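Local structure of esterase YbfF (Escherichia coli, 3BF7) at residues A[23-28]-A[51-56]; A[87-92]-A[232-237]; A[108-113]-A[197-202]. The protein is an esterase with a helical cap, thought to hydrolyse ester and thioester bonds. The protein carries 1 engineered substitution. All coordinates share one frame; numbering follows the deposited sequence.

Contact 1 (A[23-28]-A[51-56])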
loop_
_atom_site.group_PDB
_atom_site.type_symbol
_atom_site.label_atom_id
_atom_site.label_comp_id
_atom_site.label_asym_id
_atom_site.label_seq_id
_atom_site.Cartn_x
_atom_site.Cartn_y
_atom_site.Cartn_z
ATOM N N HIS A 23 -2.783 -1.254 -0.959
ATOM C CA HIS A 23 -2.161 -0.147 -1.685
ATOM C C HIS A 23 -1.690 1.012 -0.802
ATOM O O HIS A 23 -1.941 1.039 0.404
ATOM C CB HIS A 23 -3.153 0.385 -2.722
ATOM C CG HIS A 23 -4.339 1.065 -2.114
ATOM N ND1 HIS A 23 -4.282 2.346 -1.611
ATOM C CD2 HIS A 23 -5.595 0.621 -1.866
ATOM C CE1 HIS A 23 -5.449 2.661 -1.078
ATOM N NE2 HIS A 23 -6.264 1.631 -1.219
ATOM N N GLY A 24 -1.031 1.983 -1.435
ATOM C CA GLY A 24 -0.505 3.142 -0.731
ATOM C C GLY A 24 -1.332 4.408 -0.871
ATOM O O GLY A 24 -2.419 4.398 -1.455
ATOM N N LEU A 25 -0.809 5.508 -0.334
ATOM C CA LEU A 25 -1.502 6.789 -0.370
ATOM C C LEU A 25 -1.916 7.202 -1.781
ATOM O O LEU A 25 -1.127 7.122 -2.728
ATOM C CB LEU A 25 -0.624 7.879 0.255
ATOM C CG LEU A 25 -1.260 9.269 0.383
ATOM C CD1 LEU A 25 -2.472 9.227 1.309
ATOM C CD2 LEU A 25 -0.222 10.243 0.911
ATOM N N PHE A 26 -3.167 7.647 -1.893
ATOM C CA PHE A 26 -3.783 8.083 -3.147
ATOM C C PHE A 26 -4.036 6.930 -4.112
ATOM O O PHE A 26 -4.436 7.149 -5.254
ATOM C CB PHE A 26 -2.945 9.169 -3.842
ATOM C CG PHE A 26 -2.853 10.462 -3.073
ATOM C CD1 PHE A 26 -4.002 11.149 -2.683
ATOM C CD2 PHE A 26 -1.612 11.003 -2.753
ATOM C CE1 PHE A 26 -3.911 12.355 -1.984
ATOM C CE2 PHE A 26 -1.514 12.206 -2.057
ATOM C CZ PHE A 26 -2.663 12.881 -1.673
ATOM N N GLY A 27 -3.816 5.703 -3.649
ATOM C CA GLY A 27 -4.051 4.546 -4.494
ATOM C C GLY A 27 -5.440 3.961 -4.312
ATOM O O GLY A 27 -6.313 4.563 -3.678
ATOM N N SER A 28 -5.635 2.774 -4.880
ATOM C CA SER A 28 -6.904 2.054 -4.814
ATOM C C SER A 28 -6.588 0.573 -4.989
ATOM O O SER A 28 -5.453 0.212 -5.315
ATOM C CB SER A 28 -7.843 2.522 -5.922
ATOM O OG SER A 28 -7.289 2.227 -7.191
ATOM N N ARG A 51 -9.244 2.699 3.918
ATOM C CA ARG A 51 -10.246 3.695 4.275
ATOM C C ARG A 51 -9.866 5.016 3.610
ATOM O O ARG A 51 -8.684 5.322 3.432
ATOM C CB ARG A 51 -10.338 3.878 5.798
ATOM C CG ARG A 51 -9.053 4.335 6.475
ATOM C CD ARG A 51 -9.322 4.834 7.894
ATOM N NE ARG A 51 -9.962 3.813 8.717
ATOM C CZ ARG A 51 -10.599 4.055 9.859
ATOM N NH1 ARG A 51 -10.689 5.292 10.333
ATOM N NH2 ARG A 51 -11.161 3.054 10.525
ATOM N N ASN A 52 -10.882 5.778 3.218
ATOM C CA ASN A 52 -10.696 7.069 2.572
ATOM C C ASN A 52 -10.099 6.997 1.171
ATOM O O ASN A 52 -9.670 8.016 0.622
ATOM C CB ASN A 52 -9.857 7.989 3.464
ATOM C CG ASN A 52 -10.579 8.362 4.744
ATOM O OD1 ASN A 52 -10.033 8.231 5.844
ATOM N ND2 ASN A 52 -11.815 8.825 4.609
ATOM N N HIS A 53 -10.081 5.795 0.599
ATOM C CA HIS A 53 -9.584 5.575 -0.760
ATOM C C HIS A 53 -10.585 4.721 -1.534
ATOM O O HIS A 53 -11.402 4.010 -0.940
ATOM C CB HIS A 53 -8.228 4.853 -0.752
ATOM C CG HIS A 53 -7.125 5.642 -0.119
ATOM N ND1 HIS A 53 -6.114 6.245 -0.838
ATOM C CD2 HIS A 53 -6.895 5.947 1.178
ATOM C CE1 HIS A 53 -5.308 6.888 -0.009
ATOM N NE2 HIS A 53 -5.760 6.720 1.219
ATOM N N GLY A 54 -10.505 4.794 -2.861
ATOM C CA GLY A 54 -11.381 4.007 -3.711
ATOM C C GLY A 54 -12.834 4.106 -3.313
ATOM O O GLY A 54 -13.362 5.207 -3.154
ATOM N N LEU A 55 -13.484 2.956 -3.161
ATOM C CA LEU A 55 -14.880 2.936 -2.767
ATOM C C LEU A 55 -15.068 2.429 -1.339
ATOM O O LEU A 55 -16.136 1.935 -0.980
ATOM C CB LEU A 55 -15.712 2.124 -3.772
ATOM C CG LEU A 55 -15.877 2.808 -5.141
ATOM C CD1 LEU A 55 -16.588 1.869 -6.102
ATOM C CD2 LEU A 55 -16.651 4.121 -5.002
ATOM N N SER A 56 -14.022 2.540 -0.525
ATOM C CA SER A 56 -14.139 2.162 0.878
ATOM C C SER A 56 -14.777 3.337 1.620
ATOM O O SER A 56 -14.818 4.460 1.112
ATOM C CB SER A 56 -12.770 1.843 1.486
ATOM O OG SER A 56 -12.523 0.450 1.418
HETATM O O HOH W 1 -8.486 6.198 -4.299
#
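The rings of His23 and His53 meet obliquely, planes at 57°, with CE1 of His23 3.6 Å from CG of His53. Segment 23-28 opens the loop after strand 19-22 with the His-Gly pair of alpha/beta hydrolases, a loop that in relatives helps to build the oxyanion hole. The His23 ring is folded back under this loop: its CG sits between the backbone N and the carbonyl carbon (chi1 68°), and one ring face is roofed by Ser28 N. His23 ND1 donates to Gly24 O (2.8 Å, 161°) within the ring plane, while Gly27 N, closing a type II beta turn, reaches the same oxygen from the opposite face of the carbonyl. NE2 of His23 accepts a hydrogen bond from Val50 N, so histidine suits the place: one nitrogen donates, the other accepts. His53 points its ring edge into the turn, with Phe26 N and Leu25 CD1 near the ring plane, the latter 3.9 Å from His53 CE1. Leu178 of helix 175-180 also packs on Leu25 and His53. His53 ND1 makes a weak bond to Gly27 O at 3.3 Å. A water donates to Gly27 O and accepts from Gly54 N, each at 2.8 Å.

Contact 2 (A[87-92]-A[232-237])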
loop_
_atom_site.group_PDB
_atom_site.type_symbol
_atom_site.label_atom_id
_atom_site.label_comp_id
_atom_site.label_asym_id
_atom_site.label_seq_id
_atom_site.Cartn_x
_atom_site.Cartn_y
_atom_site.Cartn_z
ATOM N N GLY A 87 1.823 -5.119 1.389
ATOM C CA GLY A 87 1.407 -3.732 1.328
ATOM C C GLY A 87 2.465 -2.805 0.777
ATOM O O GLY A 87 3.664 -2.970 1.041
ATOM N N HIS A 88 2.017 -1.830 -0.007
ATOM C CA HIS A 88 2.908 -0.836 -0.583
ATOM C C HIS A 88 2.805 0.482 0.181
ATOM O O HIS A 88 1.704 1.007 0.383
ATOM C CB HIS A 88 2.555 -0.563 -2.045
ATOM C CG HIS A 88 3.345 0.556 -2.649
ATOM N ND1 HIS A 88 2.758 1.698 -3.155
ATOM C CD2 HIS A 88 4.680 0.716 -2.810
ATOM C CE1 HIS A 88 3.701 2.511 -3.599
ATOM N NE2 HIS A 88 4.875 1.940 -3.401
ATOM N N SER A 89 3.953 1.001 0.608
ATOM C CA SER A 89 4.030 2.288 1.290
ATOM C C SER A 89 3.024 2.402 2.441
ATOM O O SER A 89 3.120 1.638 3.393
ATOM C CB SER A 89 3.831 3.401 0.255
ATOM O OG SER A 89 4.563 4.562 0.602
ATOM N N MET A 90 2.080 3.341 2.376
ATOM C CA MET A 90 1.085 3.476 3.447
ATOM C C MET A 90 0.451 2.117 3.770
ATOM O O MET A 90 0.222 1.787 4.934
ATOM C CB MET A 90 -0.006 4.472 3.036
ATOM C CG MET A 90 -1.165 4.595 4.018
ATOM S SD MET A 90 -2.510 5.601 3.355
ATOM C CE MET A 90 -3.231 4.434 2.179
ATOM N N GLY A 91 0.167 1.339 2.727
ATOM C CA GLY A 91 -0.419 0.019 2.909
ATOM C C GLY A 91 0.542 -0.904 3.636
ATOM O O GLY A 91 0.125 -1.772 4.401
ATOM N N GLY A 92 1.836 -0.725 3.376
ATOM C CA GLY A 92 2.852 -1.513 4.047
ATOM C C GLY A 92 2.892 -1.131 5.517
ATOM O O GLY A 92 3.092 -1.986 6.379
ATOM N N ALA A 232 14.692 1.007 -9.731
ATOM C CA ALA A 232 13.266 1.186 -9.500
ATOM C C ALA A 232 12.971 2.286 -8.491
ATOM O O ALA A 232 13.684 2.445 -7.500
ATOM C CB ALA A 232 12.644 -0.126 -9.034
ATOM N N GLY A 233 11.911 3.040 -8.766
ATOM C CA GLY A 233 11.489 4.106 -7.881
ATOM C C GLY A 233 10.533 3.593 -6.817
ATOM O O GLY A 233 10.466 2.392 -6.550
ATOM N N HIS A 234 9.768 4.508 -6.234
ATOM C CA HIS A 234 8.836 4.178 -5.161
ATOM C C HIS A 234 7.733 3.176 -5.503
ATOM O O HIS A 234 7.386 2.342 -4.671
ATOM C CB HIS A 234 8.229 5.470 -4.614
ATOM C CG HIS A 234 7.321 5.266 -3.444
ATOM N ND1 HIS A 234 7.701 4.580 -2.309
ATOM C CD2 HIS A 234 6.055 5.690 -3.220
ATOM C CE1 HIS A 234 6.709 4.592 -1.437
ATOM N NE2 HIS A 234 5.699 5.259 -1.965
ATOM N N TRP A 235 7.158 3.261 -6.698
ATOM C CA TRP A 235 6.120 2.305 -7.085
ATOM C C TRP A 235 6.832 1.148 -7.789
ATOM O O TRP A 235 6.673 0.918 -8.991
ATOM C CB TRP A 235 5.088 2.981 -7.998
ATOM C CG TRP A 235 4.145 3.903 -7.250
ATOM C CD1 TRP A 235 2.907 3.593 -6.755
ATOM C CD2 TRP A 235 4.387 5.269 -6.891
ATOM N NE1 TRP A 235 2.365 4.682 -6.112
ATOM C CE2 TRP A 235 3.251 5.722 -6.180
ATOM C CE3 TRP A 235 5.452 6.153 -7.100
ATOM C CZ2 TRP A 235 3.154 7.026 -5.679
ATOM C CZ3 TRP A 235 5.353 7.450 -6.601
ATOM C CH2 TRP A 235 4.210 7.872 -5.898
ATOM N N VAL A 236 7.632 0.428 -7.005
ATOM C CA VAL A 236 8.439 -0.687 -7.501
ATOM C C VAL A 236 7.669 -1.711 -8.322
ATOM O O VAL A 236 8.137 -2.154 -9.370
ATOM C CB VAL A 236 9.130 -1.435 -6.333
ATOM C CG1 VAL A 236 10.246 -2.320 -6.875
ATOM C CG2 VAL A 236 9.674 -0.444 -5.317
ATOM N N HIS A 237 6.492 -2.088 -7.837
ATOM C CA HIS A 237 5.661 -3.075 -8.519
ATOM C C HIS A 237 5.159 -2.591 -9.872
ATOM O O HIS A 237 4.869 -3.396 -10.758
ATOM C CB HIS A 237 4.467 -3.445 -7.641
ATOM C CG HIS A 237 3.690 -2.261 -7.165
ATOM N ND1 HIS A 237 4.205 -1.347 -6.272
ATOM C CD2 HIS A 237 2.453 -1.817 -7.489
ATOM C CE1 HIS A 237 3.319 -0.389 -6.068
ATOM N NE2 HIS A 237 2.247 -0.651 -6.794
#
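The imidazole of His88 lies between Ser89 CB on one face and His237 on the other, where CE1 of His237 comes edge-to-face, 3.5 Å from His88 CG. The ring of His234 has His88 NE2 above its centre and Ser89 OG at its edge, and it stacks with Tyr208. The indole of Trp235 turns a face to His88, with CD1 3.4 Å from His88 CE1. Segment 87-92 fits the nucleophile elbow of alpha/beta hydrolases, Gly-x-Ser-x-Gly, a strained turn between strand 83-88 and helix 90-101 in which Ser89, with a positive phi of 50°, would be the nucleophile of a Ser-His-Asp triad. Gly87 and Gly91 fit the tight turn: a CB on Gly87 would clash with Gly91 O, and one on Gly91 would be crowded by His88 O. With CG anti to the backbone N (chi1 174°), His88 extends far enough for NE2 to donate to His234 O (2.8 Å, 151°) from above the carbonyl plane; its flat ring meanwhile fills the aromatic cluster. An alanine here is likely to leave His234 O without this donor and open a gap beside His237 and Trp235. His234 NE2 reaches Ser89 OG at 2.9 Å, a weak, bent bond, while Asp113 OD1 holds its ND1.

Contact 3 (A[108-113]-A[197-202])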
loop_
_atom_site.group_PDB
_atom_site.type_symbol
_atom_site.label_atom_id
_atom_site.label_comp_id
_atom_site.label_asym_id
_atom_site.label_seq_id
_atom_site.Cartn_x
_atom_site.Cartn_y
_atom_site.Cartn_z
ATOM N N LYS A 108 2.568 -14.565 6.475
ATOM C CA LYS A 108 3.778 -13.908 5.998
ATOM C C LYS A 108 3.498 -12.427 5.742
ATOM O O LYS A 108 2.336 -12.011 5.666
ATOM C CB LYS A 108 4.304 -14.605 4.744
ATOM C CG LYS A 108 4.783 -16.020 5.040
ATOM C CD LYS A 108 5.634 -16.588 3.923
ATOM C CE LYS A 108 6.219 -17.931 4.326
ATOM N NZ LYS A 108 7.182 -18.440 3.316
ATOM N N LEU A 109 4.562 -11.639 5.613
ATOM C CA LEU A 109 4.431 -10.201 5.429
ATOM C C LEU A 109 5.431 -9.634 4.435
ATOM O O LEU A 109 6.624 -9.924 4.508
ATOM C CB LEU A 109 4.610 -9.504 6.787
ATOM C CG LEU A 109 4.506 -7.977 6.890
ATOM C CD1 LEU A 109 4.250 -7.600 8.337
ATOM C CD2 LEU A 109 5.772 -7.304 6.381
ATOM N N VAL A 110 4.931 -8.817 3.512
ATOM C CA VAL A 110 5.765 -8.162 2.512
ATOM C C VAL A 110 5.454 -6.670 2.537
ATOM O O VAL A 110 4.293 -6.273 2.419
ATOM C CB VAL A 110 5.484 -8.692 1.089
ATOM C CG1 VAL A 110 6.398 -8.003 0.084
ATOM C CG2 VAL A 110 5.690 -10.198 1.040
ATOM N N ALA A 111 6.491 -5.853 2.694
ATOM C CA ALA A 111 6.348 -4.402 2.727
ATOM C C ALA A 111 7.140 -3.852 1.548
ATOM O O ALA A 111 8.365 -3.989 1.496
ATOM C CB ALA A 111 6.887 -3.851 4.038
ATOM N N ILE A 112 6.437 -3.227 0.609
ATOM C CA ILE A 112 7.057 -2.686 -0.596
ATOM C C ILE A 112 7.402 -1.205 -0.446
ATOM O O ILE A 112 6.533 -0.374 -0.155
ATOM C CB ILE A 112 6.139 -2.897 -1.826
ATOM C CG1 ILE A 112 5.760 -4.381 -1.938
ATOM C CG2 ILE A 112 6.852 -2.449 -3.094
ATOM C CD1 ILE A 112 4.780 -4.695 -3.054
ATOM N N ASP A 113 8.686 -0.914 -0.655
ATOM C CA ASP A 113 9.300 0.410 -0.547
ATOM C C ASP A 113 8.758 1.272 0.579
ATOM O O ASP A 113 8.206 2.356 0.365
ATOM C CB ASP A 113 9.238 1.181 -1.866
ATOM C CG ASP A 113 10.355 2.203 -1.969
ATOM O OD1 ASP A 113 10.073 3.387 -2.241
ATOM O OD2 ASP A 113 11.527 1.811 -1.762
ATOM N N PRO A 197 10.066 -13.973 10.011
ATOM C CA PRO A 197 10.667 -13.467 8.774
ATOM C C PRO A 197 9.707 -12.514 8.068
ATOM O O PRO A 197 8.525 -12.820 7.920
ATOM C CB PRO A 197 10.908 -14.737 7.961
ATOM C CG PRO A 197 11.104 -15.788 9.014
ATOM C CD PRO A 197 10.036 -15.446 10.020
ATOM N N ALA A 198 10.220 -11.363 7.650
ATOM C CA ALA A 198 9.420 -10.360 6.953
ATOM C C ALA A 198 10.216 -9.876 5.754
ATOM O O ALA A 198 11.412 -9.629 5.869
ATOM C CB ALA A 198 9.119 -9.194 7.884
ATOM N N LEU A 199 9.556 -9.731 4.609
ATOM C CA LEU A 199 10.236 -9.284 3.401
ATOM C C LEU A 199 9.997 -7.815 3.098
ATOM O O LEU A 199 8.854 -7.355 3.069
ATOM C CB LEU A 199 9.784 -10.114 2.191
ATOM C CG LEU A 199 10.397 -9.717 0.840
ATOM C CD1 LEU A 199 11.892 -10.006 0.849
ATOM C CD2 LEU A 199 9.711 -10.481 -0.287
ATOM N N PHE A 200 11.087 -7.086 2.890
ATOM C CA PHE A 200 11.032 -5.679 2.523
ATOM C C PHE A 200 11.593 -5.593 1.111
ATOM O O PHE A 200 12.646 -6.164 0.823
ATOM C CB PHE A 200 11.863 -4.827 3.478
ATOM C CG PHE A 200 11.241 -4.685 4.830
ATOM C CD1 PHE A 200 11.257 -5.746 5.729
ATOM C CD2 PHE A 200 10.558 -3.522 5.173
ATOM C CE1 PHE A 200 10.593 -5.656 6.950
ATOM C CE2 PHE A 200 9.890 -3.423 6.392
ATOM C CZ PHE A 200 9.908 -4.492 7.280
ATOM N N ILE A 201 10.878 -4.897 0.234
ATOM C CA ILE A 201 11.301 -4.750 -1.155
ATOM C C ILE A 201 11.455 -3.275 -1.505
ATOM O O ILE A 201 10.503 -2.621 -1.945
ATOM C CB ILE A 201 10.280 -5.395 -2.125
ATOM C CG1 ILE A 201 10.060 -6.864 -1.754
ATOM C CG2 ILE A 201 10.787 -5.295 -3.562
ATOM C CD1 ILE A 201 8.994 -7.560 -2.580
ATOM N N PRO A 202 12.660 -2.725 -1.297
ATOM C CA PRO A 202 12.912 -1.316 -1.605
ATOM C C PRO A 202 13.242 -1.089 -3.077
ATOM O O PRO A 202 13.734 -1.988 -3.770
ATOM C CB PRO A 202 14.126 -0.972 -0.736
ATOM C CG PRO A 202 14.197 -2.083 0.279
ATOM C CD PRO A 202 13.759 -3.283 -0.494
#
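Leu109 begins the pairing: its O accepts from Leu199 N at 2.9 Å, and its CD2 lies beside Ala198 CB. Strands 108-112 and 198-201 are parallel neighbours in the central sheet of the alpha/beta hydrolase fold, their axes 16° apart. Leu109 also packs on Val95 and Thr99 of helix 90-101. Val110 turns to the other face, where CG1, placed anti to the backbone N (chi1 -179°), meets CD1 of Ile201 at 3.7 Å; helix 241-253 covers both residues. Beta-branched side chains such as these suit extended strands. Ala111 donates from N to Leu199 O (2.8 Å) and accepts at O from Ile201 N (3.0 Å), the alternation expected of a parallel ladder; its short CB lets the ring of the adjacent Phe200 settle at 3.8 Å through CE2, toward Met96. Ile112 pairs with Ile201 and lays CG2 3.8 Å from Ile201 O; on its other flank it packs against Ile86 and His88 of strand 83-88. Asp113 N bonds to Ile201 O from above the carbonyl plane. Its carboxylate, probably the acid of the triad with His234, takes Ser206 OG at OD1 and Gly203 N at OD2. OD2 of Asp113 lies 3.4 Å from Pro202 CA.

All three contacts are buried, and contact 2 lies nearest the centre of the chain, its own centre about 6 Å away, against 9 Å for contact 1 and 11 Å for contact 3. Contacts 2 and 3 share the central sheet, since strands 83-88 and 106-112 are neighbours in it, and they meet at the acid-base pair of the probable triad. Contact 1 reaches contact 2 by packing alone, through Met90 CE 3.5 Å from His53 NE2, and does not touch contact 3. Chemistry follows place: regular backbone bonds and apolar side chains within the sheet; histidine rings packed obliquely or edge-to-face, with few and partly weak polar bonds, in the loops at the strand ends.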